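Local coordinates for protein putative carbohydrate-active enzyme (Uncultured organism, PDB 5WH8) that probably hydrolyses O-glycosidic bonds of cellulose, this chain being the glycoside hydrolase family 5 module of a longer, multi-modular cellulase, at residues 142-147 against 178-183. Residues are numbered along the deposited sequence; the frame is centred on the assembly and turned at random.
With EDO (1,2-ethanediol), chain B.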
# COMPACT_ATOMS: atom_id res chain seq x y z
N VAL A 142 -8.79 -7.00 2.18
CA VAL A 142 -7.58 -6.50 2.84
C VAL A 142 -6.29 -7.18 2.34
O VAL A 142 -6.27 -8.35 1.94
CB VAL A 142 -7.63 -6.66 4.38
CG1 VAL A 142 -8.75 -5.81 4.98
CG2 VAL A 142 -7.78 -8.13 4.81
N LEU A 143 -5.21 -6.40 2.36
CA LEU A 143 -3.85 -6.90 2.15
C LEU A 143 -3.01 -6.43 3.33
O LEU A 143 -3.24 -5.34 3.84
CB LEU A 143 -3.22 -6.39 0.84
CG LEU A 143 -3.90 -6.81 -0.46
CD1 LEU A 143 -5.06 -5.89 -0.76
CD2 LEU A 143 -2.94 -6.79 -1.64
N TYR A 144 -2.04 -7.24 3.76
CA TYR A 144 -1.24 -6.95 4.96
C TYR A 144 0.20 -6.55 4.59
O TYR A 144 0.99 -7.38 4.13
CB TYR A 144 -1.25 -8.20 5.89
CG TYR A 144 -2.64 -8.68 6.34
CD1 TYR A 144 -3.64 -7.77 6.72
CD2 TYR A 144 -2.92 -10.04 6.43
CE1 TYR A 144 -4.88 -8.23 7.18
CE2 TYR A 144 -4.14 -10.50 6.86
CZ TYR A 144 -5.12 -9.59 7.23
OH TYR A 144 -6.34 -10.04 7.68
N GLU A 145 0.54 -5.27 4.77
CA GLU A 145 1.89 -4.77 4.49
C GLU A 145 2.64 -4.68 5.83
O GLU A 145 2.43 -3.75 6.61
CB GLU A 145 1.81 -3.40 3.78
CG GLU A 145 3.18 -2.80 3.43
CD GLU A 145 3.10 -1.53 2.60
OE1 GLU A 145 1.99 -1.00 2.39
OE2 GLU A 145 4.18 -1.03 2.19
N ILE A 146 3.50 -5.67 6.10
CA ILE A 146 3.98 -5.93 7.46
C ILE A 146 5.15 -5.01 7.91
O ILE A 146 5.41 -4.94 9.12
CB ILE A 146 4.37 -7.45 7.63
CG1 ILE A 146 5.38 -7.90 6.56
CG2 ILE A 146 3.11 -8.32 7.59
CD1 ILE A 146 6.05 -9.28 6.87
N CYS A 147 5.83 -4.33 6.98
CA CYS A 147 6.90 -3.36 7.32
C CYS A 147 7.26 -2.44 6.14
O CYS A 147 8.11 -2.76 5.31
CB CYS A 147 8.18 -4.07 7.82
SG CYS A 147 8.80 -5.41 6.77
N LYS A 178 -4.75 -14.66 2.91
CA LYS A 178 -4.68 -13.23 2.59
C LYS A 178 -3.27 -12.86 2.12
O LYS A 178 -2.30 -13.41 2.61
CB LYS A 178 -5.08 -12.43 3.83
CG LYS A 178 -5.96 -11.18 3.60
CD LYS A 178 -7.25 -11.48 2.87
CE LYS A 178 -8.15 -12.46 3.60
NZ LYS A 178 -8.66 -11.92 4.91
N ILE A 179 -3.16 -11.98 1.12
CA ILE A 179 -1.84 -11.55 0.63
C ILE A 179 -1.08 -10.74 1.68
O ILE A 179 -1.64 -9.84 2.32
CB ILE A 179 -1.96 -10.72 -0.65
CG1 ILE A 179 -2.62 -11.55 -1.74
CG2 ILE A 179 -0.57 -10.18 -1.11
CD1 ILE A 179 -2.78 -10.86 -3.06
N ILE A 180 0.18 -11.13 1.87
CA ILE A 180 1.13 -10.40 2.72
C ILE A 180 2.16 -9.77 1.81
O ILE A 180 2.67 -10.42 0.88
CB ILE A 180 1.81 -11.34 3.75
CG1 ILE A 180 0.75 -11.84 4.74
CG2 ILE A 180 2.94 -10.62 4.49
CD1 ILE A 180 1.21 -12.95 5.66
N ILE A 181 2.43 -8.48 2.03
CA ILE A 181 3.41 -7.72 1.22
C ILE A 181 4.57 -7.39 2.14
O ILE A 181 4.37 -6.74 3.18
CB ILE A 181 2.84 -6.41 0.62
CG1 ILE A 181 1.51 -6.64 -0.10
CG2 ILE A 181 3.88 -5.75 -0.34
CD1 ILE A 181 0.75 -5.36 -0.50
N CYS A 182 5.77 -7.83 1.77
CA CYS A 182 6.95 -7.73 2.62
C CYS A 182 7.95 -6.70 2.12
O CYS A 182 8.42 -6.80 0.99
CB CYS A 182 7.66 -9.09 2.69
SG CYS A 182 9.08 -9.14 3.85
N GLY A 183 8.29 -5.73 2.98
CA GLY A 183 9.25 -4.70 2.66
C GLY A 183 10.63 -5.26 2.42
O GLY A 183 10.92 -6.41 2.79
C1 EDO B . -6.38 -10.57 -0.60
O1 EDO B . -5.33 -10.24 0.29
C2 EDO B . -6.86 -9.31 -1.29
O2 EDO B . -8.01 -9.65 -2.05
O HOH W 1 5.90 -4.73 4.21
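Ile181 O is gripped twice: Ile146 N reaches it at 3.2 Å, and a water donates to it at 2.7 Å. That same water accepts from Cys147 N and, weakly, from Gly183 N, so it bridges the two segments where they part beyond the paired strands. Further back the pairing is direct and parallel. Ile181 N gives a straight bond to Tyr144 O (2.8 Å), and Tyr144 N binds Ile179 O at 3.0 Å. Beside Val142 and Ile179 a 1,2-ethanediol, probably from the crystallisation liquor, takes the place of a direct bond: its O1 donates to Val142 O and accepts from Ile179 N.

On the helix-covered face, Tyr144 CE2 meets Lys178 CB at 3.7 Å, with Ile180 CG1 at the ring edge. Bends at chi2, chi3 and chi4 fold Lys178 back across Val142, its CG 3.8 Å from Val142 CG2, and its NZ forms a salt bridge with Asp175, which also accepts a hydrogen bond from Tyr144 OH. Farther along this face, Ile146 CG2 packs on Ile180 CG2 at 3.9 Å, against helix 157-172. Inside the barrel, Leu143 CD2 touches Ile181 CD1 at 4.1 Å. Glu145 also points inward, its CG anti to the backbone N (chi1 -179°) and the chain extended; OE1 forms a salt bridge with Arg64 and OE2 a hydrogen bond with Thr236.

These are neighbouring strands of the eight-stranded (beta/alpha)8 barrel, joined by the right-handed crossover through helix 157-172. Direct backbone bonds hold the middle, while water satisfies the splayed C-terminal end; the buried Glu145 carboxylate is probably stabilised as an anion by Arg64.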